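Local coordinates for protein alpha-11 giardin (Giardia intestinalis, PDB 2II2) that belongs to the annexin family, binds calcium and probably acidic phospholipid, and may take part in parasite attachment and cytoskeletal reorganisation, at residues D171-E176 with E210-D215; A177-I182 with R220-A225. All blocks are in the same frame, centred on the assembly; numbering follows the deposited sequence.

Interaction 1: residues D171-E176 with E210-D215; sequences DEPDHE and ETRYAD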
loop_
_atom_site.group_PDB
_atom_site.type_symbol
_atom_site.label_atom_id
_atom_site.label_comp_id
_atom_site.label_asym_id
_atom_site.label_seq_id
_atom_site.Cartn_x
_atom_site.Cartn_y
_atom_site.Cartn_z
ATOM N N ASP A 171 -3.028 -15.822 26.838
ATOM C CA ASP A 171 -2.968 -17.051 26.031
ATOM C C ASP A 171 -3.313 -16.738 24.577
ATOM O O ASP A 171 -2.659 -17.224 23.655
ATOM C CB ASP A 171 -3.941 -18.107 26.554
ATOM C CG ASP A 171 -3.525 -18.679 27.888
ATOM O OD1 ASP A 171 -2.339 -18.555 28.248
ATOM O OD2 ASP A 171 -4.393 -19.279 28.571
ATOM N N GLU A 172 -4.365 -15.949 24.373
ATOM C CA GLU A 172 -4.768 -15.526 23.025
ATOM C C GLU A 172 -5.167 -14.063 23.056
ATOM O O GLU A 172 -5.858 -13.629 23.969
ATOM C CB GLU A 172 -5.964 -16.361 22.547
ATOM C CG GLU A 172 -5.695 -17.843 22.365
ATOM C CD GLU A 172 -4.669 -18.121 21.279
ATOM O OE1 GLU A 172 -4.647 -17.373 20.273
ATOM O OE2 GLU A 172 -3.887 -19.089 21.435
ATOM N N PRO A 173 -4.753 -13.302 22.035
ATOM C CA PRO A 173 -5.150 -11.896 21.998
ATOM C C PRO A 173 -6.639 -11.725 21.741
ATOM O O PRO A 173 -7.247 -12.553 21.063
ATOM C CB PRO A 173 -4.374 -11.325 20.801
ATOM C CG PRO A 173 -3.353 -12.291 20.486
ATOM C CD PRO A 173 -3.905 -13.646 20.890
ATOM N N ASP A 174 -7.213 -10.651 22.280
ATOM C CA ASP A 174 -8.545 -10.185 21.877
ATOM C C ASP A 174 -8.307 -9.361 20.614
ATOM O O ASP A 174 -7.968 -8.179 20.688
ATOM C CB ASP A 174 -9.163 -9.351 23.002
ATOM C CG ASP A 174 -10.541 -8.796 22.671
ATOM O OD1 ASP A 174 -10.916 -8.757 21.491
ATOM O OD2 ASP A 174 -11.260 -8.388 23.627
ATOM N N HIS A 175 -8.432 -10.006 19.461
ATOM C CA HIS A 175 -8.067 -9.345 18.202
ATOM C C HIS A 175 -8.848 -8.064 17.968
ATOM O O HIS A 175 -8.291 -7.043 17.555
ATOM C CB HIS A 175 -8.217 -10.302 17.017
ATOM C CG HIS A 175 -7.510 -11.589 17.237
ATOM N ND1 HIS A 175 -6.143 -11.663 17.396
ATOM C CD2 HIS A 175 -7.981 -12.846 17.419
ATOM C CE1 HIS A 175 -5.797 -12.916 17.635
ATOM N NE2 HIS A 175 -6.892 -13.655 17.645
ATOM N N GLU A 176 -10.152 -8.125 18.228
ATOM C CA GLU A 176 -10.991 -6.954 18.017
ATOM C C GLU A 176 -10.543 -5.791 18.903
ATOM O O GLU A 176 -10.430 -4.669 18.428
ATOM C CB GLU A 176 -12.455 -7.270 18.267
ATOM C CG GLU A 176 -13.347 -6.053 18.144
ATOM C CD GLU A 176 -14.829 -6.367 18.271
ATOM O OE1 GLU A 176 -15.194 -7.543 18.471
ATOM O OE2 GLU A 176 -15.621 -5.410 18.188
ATOM N N GLU A 210 4.821 -9.180 15.681
ATOM C CA GLU A 210 5.363 -10.187 14.791
ATOM C C GLU A 210 5.653 -11.489 15.529
ATOM O O GLU A 210 5.557 -12.563 14.935
ATOM C CB GLU A 210 6.565 -9.621 14.035
ATOM C CG GLU A 210 6.153 -8.599 12.984
ATOM C CD GLU A 210 7.295 -7.962 12.235
ATOM O OE1 GLU A 210 8.437 -7.983 12.725
ATOM O OE2 GLU A 210 7.056 -7.421 11.120
ATOM N N THR A 211 5.940 -11.391 16.825
ATOM C CA THR A 211 6.110 -12.597 17.631
ATOM C C THR A 211 4.778 -13.296 17.879
ATOM O O THR A 211 4.694 -14.542 17.820
ATOM C CB THR A 211 6.810 -12.282 18.972
ATOM O OG1 THR A 211 8.159 -11.887 18.678
ATOM C CG2 THR A 211 6.804 -13.487 19.950
ATOM N N ARG A 212 3.740 -12.504 18.144
ATOM C CA ARG A 212 2.439 -13.064 18.509
ATOM C C ARG A 212 1.697 -13.667 17.322
ATOM O O ARG A 212 1.065 -14.699 17.444
ATOM C CB ARG A 212 1.547 -11.987 19.121
ATOM C CG ARG A 212 0.106 -12.430 19.289
ATOM C CD ARG A 212 -0.053 -13.578 20.265
ATOM N NE ARG A 212 -0.049 -13.029 21.604
ATOM C CZ ARG A 212 -0.395 -13.693 22.706
ATOM N NH1 ARG A 212 -0.772 -14.967 22.635
ATOM N NH2 ARG A 212 -0.384 -13.041 23.874
ATOM N N TYR A 213 1.706 -12.963 16.201
ATOM C CA TYR A 213 0.862 -13.344 15.063
ATOM C C TYR A 213 1.656 -14.115 14.047
ATOM O O TYR A 213 2.423 -13.552 13.276
ATOM C CB TYR A 213 0.225 -12.113 14.410
ATOM C CG TYR A 213 -0.886 -11.561 15.247
ATOM C CD1 TYR A 213 -0.636 -10.620 16.231
ATOM C CD2 TYR A 213 -2.198 -11.999 15.075
ATOM C CE1 TYR A 213 -1.666 -10.139 17.011
ATOM C CE2 TYR A 213 -3.218 -11.523 15.845
ATOM C CZ TYR A 213 -2.953 -10.582 16.815
ATOM O OH TYR A 213 -3.969 -10.053 17.607
ATOM N N ALA A 214 1.507 -15.436 14.087
ATOM C CA ALA A 214 2.244 -16.323 13.188
ATOM C C ALA A 214 1.763 -16.219 11.740
ATOM O O ALA A 214 2.536 -16.474 10.803
ATOM C CB ALA A 214 2.188 -17.770 13.659
ATOM N N ASP A 215 0.494 -15.878 11.548
ATOM C CA ASP A 215 -0.040 -15.631 10.205
ATOM C C ASP A 215 0.507 -14.288 9.724
ATOM O O ASP A 215 0.323 -13.271 10.369
ATOM C CB ASP A 215 -1.567 -15.628 10.222
ATOM C CG ASP A 215 -2.156 -15.344 8.868
ATOM O OD1 ASP A 215 -2.445 -16.289 8.128
ATOM O OD2 ASP A 215 -2.345 -14.165 8.550
#
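R212, the last residue of helix 205-212, reaches over P173 to the turn that leads into helix 175-184, so the contact ties a helix end to a helix start in this all-helical annexin fold. From CB the arginine leaves with CG anti to its backbone N (chi1 169°), and bends at the next two torsions carry the chain along P173 CG and CD. CG and CD of R212 both lie against P173 CG, CD at 3.5 Å. NE passes the same carbon and hydrogen-bonds to L167 O. The guanidinium then lays one face on the proline, with P173 CD 3.6 Å above its plane, offset toward the rim. At the tip, NH2 takes A170 O, while NH1 adds a weak bond to D171 O (3.1 Å, 127° at the hydrogen). Three backbone carbonyls thus receive this one side chain. D174 caps the helix that follows. Beyond the proline the rings of H175 and Y213 meet rim to rim, planes at 59°. P173 O sits over the imidazole face, and P173 CB touches Y213 OH at 3.5 Å. At the imidazole edge, H175 ND1 and Y213 OH share a short hydrogen bond of 2.7 Å.

Interaction 2: residues A177-I182 with R220-A225; sequences AVVRLI and RGLCIA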
loop_
_atom_site.group_PDB
_atom_site.type_symbol
_atom_site.label_atom_id
_atom_site.label_comp_id
_atom_site.label_asym_id
_atom_site.label_seq_id
_atom_site.Cartn_x
_atom_site.Cartn_y
_atom_site.Cartn_z
ATOM N N ALA A 177 -10.248 -6.069 20.170
ATOM C CA ALA A 177 -9.828 -5.005 21.088
ATOM C C ALA A 177 -8.511 -4.373 20.613
ATOM O O ALA A 177 -8.327 -3.159 20.717
ATOM C CB ALA A 177 -9.713 -5.527 22.522
ATOM N N VAL A 178 -7.575 -5.199 20.122
ATOM C CA VAL A 178 -6.294 -4.671 19.671
ATOM C C VAL A 178 -6.482 -3.796 18.447
ATOM O O VAL A 178 -5.950 -2.694 18.391
ATOM C CB VAL A 178 -5.303 -5.823 19.388
ATOM C CG1 VAL A 178 -4.048 -5.294 18.680
ATOM C CG2 VAL A 178 -4.933 -6.513 20.682
ATOM N N VAL A 179 -7.238 -4.290 17.470
ATOM C CA VAL A 179 -7.471 -3.546 16.259
ATOM C C VAL A 179 -8.201 -2.244 16.595
ATOM O O VAL A 179 -7.826 -1.163 16.107
ATOM C CB VAL A 179 -8.271 -4.382 15.239
ATOM C CG1 VAL A 179 -8.685 -3.502 14.070
ATOM C CG2 VAL A 179 -7.427 -5.526 14.752
ATOM N N ARG A 180 -9.254 -2.310 17.413
ATOM C CA ARG A 180 -10.010 -1.115 17.742
ATOM C C ARG A 180 -9.112 -0.086 18.392
ATOM O O ARG A 180 -9.179 1.101 18.034
ATOM C CB ARG A 180 -11.163 -1.468 18.660
ATOM C CG ARG A 180 -12.031 -0.322 19.027
ATOM C CD ARG A 180 -13.234 -0.838 19.803
ATOM N NE ARG A 180 -13.972 -1.870 19.070
ATOM C CZ ARG A 180 -14.881 -1.622 18.127
ATOM N NH1 ARG A 180 -15.173 -0.377 17.760
ATOM N NH2 ARG A 180 -15.495 -2.627 17.531
ATOM N N LEU A 181 -8.283 -0.537 19.348
ATOM C CA LEU A 181 -7.373 0.409 20.016
ATOM C C LEU A 181 -6.500 1.158 19.022
ATOM O O LEU A 181 -6.439 2.406 19.035
ATOM C CB LEU A 181 -6.542 -0.308 21.065
ATOM C CG LEU A 181 -5.668 0.528 22.012
ATOM C CD1 LEU A 181 -5.362 -0.291 23.242
ATOM C CD2 LEU A 181 -4.362 0.980 21.357
ATOM N N ILE A 182 -5.865 0.396 18.138
ATOM C CA ILE A 182 -4.939 1.015 17.191
ATOM C C ILE A 182 -5.669 1.921 16.193
ATOM O O ILE A 182 -5.289 3.076 15.988
ATOM C CB ILE A 182 -4.139 -0.058 16.452
ATOM C CG1 ILE A 182 -3.225 -0.819 17.415
ATOM C CG2 ILE A 182 -3.283 0.559 15.371
ATOM C CD1 ILE A 182 -2.614 -2.074 16.838
ATOM N N ARG A 220 1.456 -8.432 9.513
ATOM C CA ARG A 220 1.763 -7.321 8.635
ATOM C C ARG A 220 0.697 -6.233 8.728
ATOM O O ARG A 220 1.008 -5.029 8.801
ATOM C CB ARG A 220 1.872 -7.817 7.196
ATOM C CG ARG A 220 2.110 -6.754 6.130
ATOM C CD ARG A 220 1.963 -7.403 4.790
ATOM N NE ARG A 220 2.189 -6.541 3.632
ATOM C CZ ARG A 220 1.280 -5.700 3.137
ATOM N NH1 ARG A 220 0.055 -5.586 3.687
ATOM N NH2 ARG A 220 1.566 -4.954 2.080
ATOM N N GLY A 221 -0.570 -6.640 8.723
ATOM C CA GLY A 221 -1.640 -5.635 8.750
ATOM C C GLY A 221 -1.654 -4.826 10.053
ATOM O O GLY A 221 -1.846 -3.599 10.056
ATOM N N LEU A 222 -1.471 -5.529 11.172
ATOM C CA LEU A 222 -1.413 -4.829 12.450
ATOM C C LEU A 222 -0.228 -3.894 12.498
ATOM O O LEU A 222 -0.329 -2.792 13.008
ATOM C CB LEU A 222 -1.334 -5.836 13.616
ATOM C CG LEU A 222 -2.643 -6.537 13.939
ATOM C CD1 LEU A 222 -2.350 -7.716 14.822
ATOM C CD2 LEU A 222 -3.635 -5.554 14.631
ATOM N N CYS A 223 0.923 -4.321 11.971
ATOM C CA CYS A 223 2.079 -3.425 11.961
ATOM C C CYS A 223 1.844 -2.197 11.077
ATOM O O CYS A 223 2.336 -1.121 11.381
ATOM C CB CYS A 223 3.336 -4.156 11.505
ATOM S SG CYS A 223 4.022 -5.289 12.714
ATOM N N ILE A 224 1.141 -2.365 9.960
ATOM C CA ILE A 224 0.848 -1.234 9.099
ATOM C C ILE A 224 -0.030 -0.212 9.843
ATOM O O ILE A 224 0.203 1.019 9.801
ATOM C CB ILE A 224 0.217 -1.681 7.768
ATOM C CG1 ILE A 224 1.279 -2.339 6.893
ATOM C CG2 ILE A 224 -0.427 -0.511 7.043
ATOM C CD1 ILE A 224 0.735 -3.062 5.678
ATOM N N ALA A 225 -1.082 -0.714 10.490
ATOM C CA ALA A 225 -1.977 0.188 11.225
ATOM C C ALA A 225 -1.249 0.909 12.361
ATOM O O ALA A 225 -1.414 2.124 12.571
ATOM C CB ALA A 225 -3.184 -0.547 11.734
#
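L222 pushes its CD2 methyl toward helix 175-184, where it meets V178, V179 and I182. The closest of the three contacts is V179 CG2, 3.8 Å from L222 CD2; V178 CG1 follows at 4.1 Å, and I182 CD1 stands 4.2 Å from the same methyl. Both valines cross the leucine at about a right angle, and its CD2 methyl is the bump that fits among three branched side chains. With CG anti to its carbonyl carbon (chi1 -75°), L222 sends its branch across although its CB does not head straight for the partner helix.

One turn further on the roles reverse. I182 is now the bump, and the small A225 gives it room: I182 CG2 lies 3.8 Å from A225 CB, and the same I182 CG2 is 3.6 Å from the carbonyl carbon, A225 C. The CA atoms of this pair are accordingly 6.7 Å apart, against 7.3 Å for V179 and L222. The touching residues are all buried, and the side-chain contacts are all apolar. Helix 137-147 supplies L141, which touches both V179 and A225; I209 of helix 205-212 touches L222. The axes of 177-182 and 220-225 are near-parallel, at 24° in the same sense and 10.5 Å apart at closest approach, consistent with the all-helical bundle architecture of annexins.

How the interactions relate
Interactions 1 and 2 are successive levels of one interface, their centres 11 Å apart. Helix 175-184 serves both, its start in interaction 1 and its body in interaction 2; the partners, helix 205-212 and helix 216-230, follow each other in the chain. Y213 joins the two levels: its CE1 packs against L222 CD1 at 3.3 Å, so the ring whose hydroxyl meets H175 also adjoins the leucine of the apolar layer. E210 CG adds a second link, 3.9 Å from C223 SG. The character changes from polar and partly exposed at the helix ends to wholly buried further along helix 175-184. Both contacts lie away from I60 and E66, which bind calcium in another crystal structure of this protein.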